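Side-chain contacts in beta-Lactamase/D-Alanine Carboxypeptidase (Pseudomonas syringae pv. tomato, PDB 5EVI), which probably hydrolyses beta-lactam antibiotics to substituted beta-amino acids as a class C beta-lactamase: residues L66-I69 with S70-F73; T74-L77 with A78-A81; T90-I93 with D94-M97; V125-K128 with V129-T132. All blocks are in the same frame, centred on the assembly; numbering follows the deposited sequence.

Contact 1 of 4, residues L66-I69 with S70-F73. With SO4 (sulfate ion), chain P.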
loop_
_atom_site.group_PDB
_atom_site.type_symbol
_atom_site.label_atom_id
_atom_site.label_comp_id
_atom_site.label_asym_id
_atom_site.label_seq_id
_atom_site.Cartn_x
_atom_site.Cartn_y
_atom_site.Cartn_z
ATOM N N LEU D 66 -3.106 -7.782 2.626
ATOM C CA LEU D 66 -3.037 -6.319 2.540
ATOM C C LEU D 66 -3.505 -5.760 1.201
ATOM O O LEU D 66 -3.730 -4.556 1.090
ATOM C CB LEU D 66 -1.600 -5.846 2.802
ATOM C CG LEU D 66 -1.060 -6.030 4.224
ATOM C CD1 LEU D 66 0.299 -5.376 4.321
ATOM C CD2 LEU D 66 -2.009 -5.472 5.282
ATOM N N GLY D 67 -3.699 -6.609 0.197
ATOM C CA GLY D 67 -4.120 -6.145 -1.128
ATOM C C GLY D 67 -3.242 -5.021 -1.651
ATOM O O GLY D 67 -2.037 -5.127 -1.575
ATOM N N SER D 68 -3.839 -3.939 -2.157
ATOM C CA SER D 68 -3.086 -2.757 -2.641
ATOM C C SER D 68 -2.131 -2.050 -1.657
ATOM O O SER D 68 -1.258 -1.295 -2.093
ATOM C CB SER D 68 -4.043 -1.706 -3.210
ATOM O OG SER D 68 -4.380 -1.986 -4.563
ATOM N N ILE D 69 -2.284 -2.261 -0.348
ATOM C CA ILE D 69 -1.303 -1.725 0.593
ATOM C C ILE D 69 0.110 -2.284 0.293
ATOM O O ILE D 69 1.121 -1.572 0.487
ATOM C CB ILE D 69 -1.777 -1.911 2.057
ATOM C CG1 ILE D 69 -2.928 -0.938 2.366
ATOM C CG2 ILE D 69 -0.652 -1.700 3.052
ATOM C CD1 ILE D 69 -3.912 -1.486 3.395
ATOM N N SER D 70 0.156 -3.517 -0.237
ATOM C CA SER D 70 1.373 -4.164 -0.781
ATOM C C SER D 70 2.237 -3.259 -1.673
ATOM O O SER D 70 3.456 -3.405 -1.738
ATOM C CB SER D 70 0.989 -5.418 -1.606
ATOM O OG SER D 70 0.113 -6.299 -0.914
ATOM N N LYS D 71 1.580 -2.361 -2.393
ATOM C CA LYS D 71 2.243 -1.407 -3.269
ATOM C C LYS D 71 3.185 -0.479 -2.526
ATOM O O LYS D 71 4.201 -0.081 -3.099
ATOM C CB LYS D 71 1.231 -0.572 -4.033
ATOM C CG LYS D 71 0.420 -1.369 -5.034
ATOM C CD LYS D 71 -0.718 -0.518 -5.567
ATOM C CE LYS D 71 -1.477 -1.161 -6.732
ATOM N NZ LYS D 71 -2.604 -2.048 -6.362
ATOM N N THR D 72 2.889 -0.165 -1.256
ATOM C CA THR D 72 3.797 0.716 -0.490
ATOM C C THR D 72 5.130 0.037 -0.219
ATOM O O THR D 72 6.153 0.729 -0.095
ATOM C CB THR D 72 3.225 1.213 0.867
ATOM O OG1 THR D 72 2.983 0.103 1.745
ATOM C CG2 THR D 72 1.959 2.018 0.678
ATOM N N PHE D 73 5.104 -1.294 -0.080
ATOM C CA PHE D 73 6.326 -2.084 0.113
ATOM C C PHE D 73 7.133 -2.174 -1.173
ATOM O O PHE D 73 8.357 -2.037 -1.149
ATOM C CB PHE D 73 6.002 -3.487 0.616
ATOM C CG PHE D 73 5.456 -3.509 2.007
ATOM C CD1 PHE D 73 6.318 -3.418 3.102
ATOM C CD2 PHE D 73 4.089 -3.602 2.232
ATOM C CE1 PHE D 73 5.826 -3.451 4.406
ATOM C CE2 PHE D 73 3.586 -3.632 3.536
ATOM C CZ PHE D 73 4.456 -3.550 4.619
HETATM S S SO4 P . -7.417 -0.048 -3.721
HETATM O O1 SO4 P . -8.631 0.424 -4.420
HETATM O O2 SO4 P . -6.431 1.051 -3.622
HETATM O O3 SO4 P . -6.834 -1.140 -4.523
HETATM O O4 SO4 P . -7.732 -0.519 -2.353
#
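L66 meets F73 by a methyl, its CD1 lying 3.8 Å from F73 CE2 where the two side chains cross at about a right angle; both are apolar, as suits a buried place beside helix 232-243. S68 and K71, further along, fit the SxxK motif of serine beta-lactamases, here at the start of helix 70-83. G67 has a positive phi (51°), which glycine tolerates easily, and the resulting bend turns its carbonyl to S70. That oxygen takes two bonds from S70, one from N and one from OG at 2.5 Å, the hydroxyl lying in the carbonyl plane; S70 OG also bonds V228 N. S68 is probably the nucleophile: S68 OG accepts a hydrogen bond from K71 NZ at 2.5 Å and gives one to O3 of a sulfate, probably from the crystallisation liquor. The lysine reaches there as an extended chain that bends at its last torsion (chi4 88°), and Y154 and N156 also bond its NZ. I69 contributes its backbone oxygen, which accepts two bonds from T72. One comes from T72 N; the other is T72 OG1 at 2.8 Å, approaching almost end-on to the I69 carbonyl.

Contact 2 of 4, residues T74-L77 with A78-A81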
loop_
_atom_site.group_PDB
_atom_site.type_symbol
_atom_site.label_atom_id
_atom_site.label_comp_id
_atom_site.label_asym_id
_atom_site.label_seq_id
_atom_site.Cartn_x
_atom_site.Cartn_y
_atom_site.Cartn_z
ATOM N N THR D 74 6.456 -2.413 -2.294
ATOM C CA THR D 74 7.139 -2.414 -3.586
ATOM C C THR D 74 7.856 -1.083 -3.805
ATOM O O THR D 74 9.003 -1.074 -4.257
ATOM C CB THR D 74 6.174 -2.669 -4.749
ATOM O OG1 THR D 74 5.754 -4.034 -4.704
ATOM C CG2 THR D 74 6.830 -2.415 -6.090
ATOM N N ALA D 75 7.159 0.024 -3.527
ATOM C CA ALA D 75 7.727 1.354 -3.680
ATOM C C ALA D 75 8.923 1.570 -2.753
ATOM O O ALA D 75 9.936 2.106 -3.167
ATOM C CB ALA D 75 6.656 2.417 -3.464
ATOM N N THR D 76 8.821 1.113 -1.513
ATOM C CA THR D 76 9.957 1.151 -0.602
ATOM C C THR D 76 11.124 0.315 -1.148
ATOM O O THR D 76 12.274 0.763 -1.110
ATOM C CB THR D 76 9.555 0.736 0.812
ATOM O OG1 THR D 76 8.332 1.413 1.170
ATOM C CG2 THR D 76 10.678 1.081 1.792
ATOM N N LEU D 77 10.829 -0.843 -1.741
ATOM C CA LEU D 77 11.889 -1.678 -2.356
ATOM C C LEU D 77 12.622 -0.884 -3.437
ATOM O O LEU D 77 13.852 -0.829 -3.445
ATOM C CB LEU D 77 11.306 -2.958 -2.960
ATOM C CG LEU D 77 12.291 -4.084 -3.289
ATOM C CD1 LEU D 77 12.648 -4.850 -2.019
ATOM C CD2 LEU D 77 11.705 -5.025 -4.337
ATOM N N ALA D 78 11.867 -0.248 -4.329
ATOM C CA ALA D 78 12.473 0.576 -5.395
ATOM C C ALA D 78 13.286 1.775 -4.855
ATOM O O ALA D 78 14.399 2.048 -5.338
ATOM C CB ALA D 78 11.405 1.048 -6.355
ATOM N N THR D 79 12.758 2.478 -3.847
ATOM C CA THR D 79 13.503 3.610 -3.267
ATOM C C THR D 79 14.680 3.159 -2.390
ATOM O O THR D 79 15.604 3.937 -2.158
ATOM C CB THR D 79 12.616 4.564 -2.440
ATOM O OG1 THR D 79 12.091 3.876 -1.304
ATOM C CG2 THR D 79 11.489 5.151 -3.300
ATOM N N TRP D 80 14.641 1.921 -1.896
ATOM C CA TRP D 80 15.782 1.345 -1.180
ATOM C C TRP D 80 16.891 1.015 -2.191
ATOM O O TRP D 80 18.062 1.249 -1.914
ATOM C CB TRP D 80 15.355 0.109 -0.388
ATOM C CG TRP D 80 16.320 -0.384 0.669
ATOM C CD1 TRP D 80 17.141 0.366 1.459
ATOM C CD2 TRP D 80 16.508 -1.743 1.073
ATOM N NE1 TRP D 80 17.844 -0.447 2.322
ATOM C CE2 TRP D 80 17.470 -1.746 2.108
ATOM C CE3 TRP D 80 15.955 -2.961 0.659
ATOM C CZ2 TRP D 80 17.902 -2.926 2.723
ATOM C CZ3 TRP D 80 16.375 -4.126 1.269
ATOM C CH2 TRP D 80 17.338 -4.108 2.289
ATOM N N ALA D 81 16.519 0.500 -3.364
ATOM C CA ALA D 81 17.481 0.324 -4.465
ATOM C C ALA D 81 18.135 1.659 -4.861
ATOM O O ALA D 81 19.355 1.721 -5.046
ATOM C CB ALA D 81 16.816 -0.327 -5.671
#
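T79 turns its side chain back over the preceding turn of helix 70-83, toward the carbonyls of A75 and T76. Its CG2 sits 3.4 Å from A75 O, and its OG1 3.1 Å from T76 O. The torsion explains both: at chi1 64° the hydroxyl stands opposite the hydrogen on CA, and the methyl falls beside the backbone N. W80 follows the same path only with its first carbon, CB lying 3.2 Å from T76 O. Its CG is anti to the backbone N (chi1 -165°), which carries the indole away from the preceding turn.

Beneath these side chains run the backbone bonds of an alpha helix. A78 N bonds T74 O, T79 N bonds A75 O at 2.9 Å, W80 N bonds T76 O at 2.7 Å, and A81 N bonds L77 O; W80 N has a second, weak bond to L77 O. Small residues let neighbours come close: A78 rests on L162 and A166 of helix 156-169, and A75 on L273. L77, longer and branched, reaches A166 and F174, while the broad indole lies against helices 174-186 and 250-258.

Each threonine gives its hydroxyl a partner outside the eight residues: T74 OG1 bonds E224 O, T76 OG1 bonds T72 O, one turn earlier, and T79 OG1 bonds A255 O. The chemistry implied is that of a buried helix whose threonines set their hydroxyls on main-chain oxygens, so that each buried polar group has a partner; T74 and T79 also pack, on F174 and L273.

Contact 3 of 4, residues T90-I93 with D94-M97; sequences TQSI and DTYM
S92 and D94 are joined by the shortest side-chain hydrogen bond of the contact, S92 OG giving its proton to D94 OD1 at 2.7 Å. The hydroxyl comes from above the carboxylate plane, 56° out of it. Both groups reach the same place because each side chain (chi1 66° in both) is swung back over its own main chain; short polar side chains suit such a tight, partly exposed turn. T95 OG1 also lies near, but its weak bonds leave the proton unsettled between S92 O and S92 OG.

Backbone bonds fold the chain round. T95 N bonds S92 O at 2.9 Å, and I93 O accepts from two successive residues, Y96 N at 3.0 Å and M97 N at 2.8 Å.

Apolar and mixed contacts complete the turn. Q91 crosses Y96 at about a right angle, its aliphatic CB 3.4 Å from Y96 OH, while T95 CG2 lies 3.9 Å above one face of the Y96 ring, offset toward its rim; the phenol hydroxyl bonds S88 O. I93 and M97, a selenomethionine, run side by side in the same direction, with I93 CG2 4.1 Å from M97 CB.

These residues belong to the loop between helices 70-83 and 112-115. I93, Y96 and M97 press on I165 of helix 156-169, where apolar bulk suits, and Q91, I93 and D94 bond by their backbones to V110, I108 and G106.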
loop_
_atom_site.group_PDB
_atom_site.type_symbol
_atom_site.label_atom_id
_atom_site.label_comp_id
_atom_site.label_asym_id
_atom_site.label_seq_id
_atom_site.Cartn_x
_atom_site.Cartn_y
_atom_site.Cartn_z
ATOM N N THR D 90 14.611 8.627 -11.936
ATOM C CA THR D 90 14.477 9.606 -13.026
ATOM C C THR D 90 14.981 9.099 -14.391
ATOM O O THR D 90 14.611 9.665 -15.416
ATOM C CB THR D 90 15.181 10.939 -12.690
ATOM O OG1 THR D 90 16.572 10.711 -12.440
ATOM C CG2 THR D 90 14.548 11.576 -11.473
ATOM N N GLN D 91 15.819 8.060 -14.406
ATOM C CA GLN D 91 16.254 7.434 -15.662
ATOM C C GLN D 91 15.113 6.633 -16.281
ATOM O O GLN D 91 14.208 6.176 -15.580
ATOM C CB GLN D 91 17.459 6.513 -15.448
ATOM C CG GLN D 91 18.726 7.206 -14.973
ATOM C CD GLN D 91 19.354 8.056 -16.056
ATOM O OE1 GLN D 91 19.273 9.282 -16.017
ATOM N NE2 GLN D 91 19.969 7.408 -17.041
ATOM N N SER D 92 15.164 6.454 -17.596
ATOM C CA SER D 92 14.085 5.774 -18.315
ATOM C C SER D 92 14.049 4.274 -17.995
ATOM O O SER D 92 15.059 3.696 -17.609
ATOM C CB SER D 92 14.190 6.031 -19.828
ATOM O OG SER D 92 15.351 5.446 -20.376
ATOM N N ILE D 93 12.872 3.666 -18.145
ATOM C CA ILE D 93 12.651 2.235 -17.848
ATOM C C ILE D 93 13.643 1.317 -18.580
ATOM O O ILE D 93 14.118 0.329 -18.005
ATOM C CB ILE D 93 11.183 1.826 -18.143
ATOM C CG1 ILE D 93 10.260 2.412 -17.062
ATOM C CG2 ILE D 93 11.003 0.302 -18.210
ATOM C CD1 ILE D 93 8.814 2.587 -17.480
ATOM N N ASP D 94 13.960 1.667 -19.829
ATOM C CA ASP D 94 14.953 0.933 -20.629
ATOM C C ASP D 94 16.375 0.921 -20.063
ATOM O O ASP D 94 17.154 0.023 -20.388
ATOM C CB ASP D 94 14.950 1.399 -22.100
ATOM C CG ASP D 94 15.404 2.845 -22.289
ATOM O OD1 ASP D 94 16.378 3.288 -21.648
ATOM O OD2 ASP D 94 14.783 3.539 -23.126
ATOM N N THR D 95 16.715 1.904 -19.226
ATOM C CA THR D 95 17.981 1.897 -18.476
ATOM C C THR D 95 18.128 0.695 -17.528
ATOM O O THR D 95 19.255 0.290 -17.222
ATOM C CB THR D 95 18.163 3.193 -17.649
ATOM O OG1 THR D 95 17.963 4.331 -18.490
ATOM C CG2 THR D 95 19.560 3.274 -17.005
ATOM N N TYR D 96 17.003 0.157 -17.045
ATOM C CA TYR D 96 17.004 -0.998 -16.133
ATOM C C TYR D 96 16.236 -2.229 -16.620
ATOM O O TYR D 96 16.315 -3.275 -15.974
ATOM C CB TYR D 96 16.450 -0.587 -14.767
ATOM C CG TYR D 96 16.990 0.721 -14.280
ATOM C CD1 TYR D 96 18.255 0.801 -13.703
ATOM C CD2 TYR D 96 16.245 1.888 -14.413
ATOM C CE1 TYR D 96 18.758 2.013 -13.263
ATOM C CE2 TYR D 96 16.737 3.102 -13.976
ATOM C CZ TYR D 96 17.992 3.158 -13.404
ATOM O OH TYR D 96 18.470 4.360 -12.974
HETATM N N MSE D 97 15.478 -2.106 -17.714
HETATM C CA MSE D 97 14.782 -3.237 -18.326
HETATM C C MSE D 97 15.320 -3.320 -19.725
HETATM O O MSE D 97 14.848 -2.597 -20.609
HETATM C CB MSE D 97 13.255 -3.061 -18.357
HETATM C CG MSE D 97 12.556 -3.651 -17.138
HETATM SE SE MSE D 97 12.781 -5.611 -16.994
HETATM C CE MSE D 97 11.699 -6.139 -18.551
#

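Contact 4 of 4, residues V125-K128 with V129-T132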
loop_
_atom_site.group_PDB
_atom_site.type_symbol
_atom_site.label_atom_id
_atom_site.label_comp_id
_atom_site.label_asym_id
_atom_site.label_seq_id
_atom_site.Cartn_x
_atom_site.Cartn_y
_atom_site.Cartn_z
ATOM N N VAL D 125 -3.796 -6.675 -14.903
ATOM C CA VAL D 125 -2.979 -7.273 -15.954
ATOM C C VAL D 125 -3.929 -8.080 -16.851
ATOM O O VAL D 125 -4.589 -8.976 -16.348
ATOM C CB VAL D 125 -1.901 -8.216 -15.361
ATOM C CG1 VAL D 125 -1.178 -9.000 -16.459
ATOM C CG2 VAL D 125 -0.909 -7.419 -14.512
ATOM N N PRO D 126 -3.996 -7.770 -18.168
ATOM C CA PRO D 126 -4.926 -8.463 -19.079
ATOM C C PRO D 126 -4.877 -9.995 -18.995
ATOM O O PRO D 126 -3.813 -10.570 -18.781
ATOM C CB PRO D 126 -4.471 -8.001 -20.465
ATOM C CG PRO D 126 -3.864 -6.665 -20.230
ATOM C CD PRO D 126 -3.192 -6.762 -18.890
ATOM N N GLU D 127 -6.035 -10.625 -19.176
ATOM C CA GLU D 127 -6.195 -12.059 -18.933
ATOM C C GLU D 127 -5.468 -12.947 -19.952
ATOM O O GLU D 127 -5.129 -14.087 -19.626
ATOM C CB GLU D 127 -7.687 -12.435 -18.853
ATOM C CG GLU D 127 -7.959 -13.597 -17.913
ATOM C CD GLU D 127 -9.382 -14.127 -17.993
ATOM O OE1 GLU D 127 -10.340 -13.320 -17.935
ATOM O OE2 GLU D 127 -9.536 -15.362 -18.096
ATOM N N LYS D 128 -5.210 -12.435 -21.163
ATOM C CA LYS D 128 -4.430 -13.189 -22.170
ATOM C C LYS D 128 -2.948 -13.373 -21.790
ATOM O O LYS D 128 -2.282 -14.271 -22.316
ATOM C CB LYS D 128 -4.573 -12.581 -23.589
ATOM C CG LYS D 128 -3.628 -11.436 -23.978
ATOM C CD LYS D 128 -4.301 -10.069 -24.012
ATOM C CE LYS D 128 -3.289 -8.943 -23.839
ATOM N NZ LYS D 128 -3.901 -7.584 -23.882
ATOM N N VAL D 129 -2.443 -12.510 -20.899
ATOM C CA VAL D 129 -1.064 -12.572 -20.417
ATOM C C VAL D 129 -1.001 -13.560 -19.255
ATOM O O VAL D 129 -1.491 -13.255 -18.173
ATOM C CB VAL D 129 -0.577 -11.171 -19.966
ATOM C CG1 VAL D 129 0.840 -11.225 -19.412
ATOM C CG2 VAL D 129 -0.662 -10.184 -21.125
ATOM N N GLN D 130 -0.395 -14.729 -19.488
ATOM C CA GLN D 130 -0.343 -15.824 -18.502
ATOM C C GLN D 130 1.067 -16.307 -18.082
ATOM O O GLN D 130 1.176 -17.205 -17.244
ATOM C CB GLN D 130 -1.174 -17.006 -19.027
ATOM C CG GLN D 130 -2.683 -16.787 -18.983
ATOM C CD GLN D 130 -3.237 -16.619 -17.571
ATOM O OE1 GLN D 130 -4.122 -15.789 -17.332
ATOM N NE2 GLN D 130 -2.716 -17.402 -16.628
ATOM N N ASN D 131 2.127 -15.719 -18.641
ATOM C CA ASN D 131 3.504 -15.967 -18.183
ATOM C C ASN D 131 4.401 -14.738 -18.367
ATOM O O ASN D 131 3.987 -13.749 -18.974
ATOM C CB ASN D 131 4.107 -17.222 -18.854
ATOM C CG ASN D 131 4.144 -17.133 -20.379
ATOM O OD1 ASN D 131 4.685 -16.188 -20.943
ATOM N ND2 ASN D 131 3.585 -18.144 -21.051
ATOM N N THR D 132 5.621 -14.806 -17.834
ATOM C CA THR D 132 6.585 -13.698 -17.914
ATOM C C THR D 132 6.910 -13.285 -19.355
ATOM O O THR D 132 7.067 -12.096 -19.640
ATOM C CB THR D 132 7.906 -14.043 -17.189
ATOM O OG1 THR D 132 7.623 -14.561 -15.882
ATOM C CG2 THR D 132 8.798 -12.811 -17.061
#
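K128 curls its side chain back beside V129 and over P126, and can be followed atom by atom. Its CB lies 3.4 Å from V129 N. CG, held close to the main chain by a chi1 of 86°, stays 3.5 Å from that same V129 nitrogen. The chain then bends at chi2 (-106°), and from CD onward it runs nearly straight. CD passes 4.1 Å from P126 CB. CE touches two apolar groups that lie to the same general side of it, V129 CG2 at 4.0 Å and P126 CB at 3.7 Å, and the terminal NZ ends 3.5 Å from P126 CB. A long lysine suits this exposed corner, since its methylenes can lie on valine and proline while the charged end stays at the surface.

The backbone under it is a type I beta turn from P126 to V129, closed by V129 N bonding P126 O at 3.2 Å. E127 and K128 hold the two central positions, where polar side chains can point outward; P126, the first residue, gives the closing carbonyl, and its ring is an apolar surface for V129 and the lysine chain.

V129, the buried residue, crosses V125 at about a right angle, V125 CG1 standing 4.2 Å from V129 CB. Branched at CB, it packs between the turn and helix 132-138, on L135 and Y138. N131 sits at the N-cap of that helix, with its OD1 bonded to Q134 N.

Along the chain the four contacts come in series. Contacts 1 and 2 adjoin on helix 70-83, their centres 12 Å apart: contact 1 lies about 3 Å from the centre of the chain, beside strand 315-321 of the large antiparallel sheet, and contact 2 carries the helix outward among other helices. Contact 3 follows in the loop after that helix, its centre about 15 Å from that of contact 2, and shares helix 156-169 with it as a packing partner. Contact 4, in the loop leading into helix 132-138, has its centre about 21 Å from that of contact 1 and 23 Å from that of contact 3. The probable catalytic motif is central, while both loop turns lie farther out.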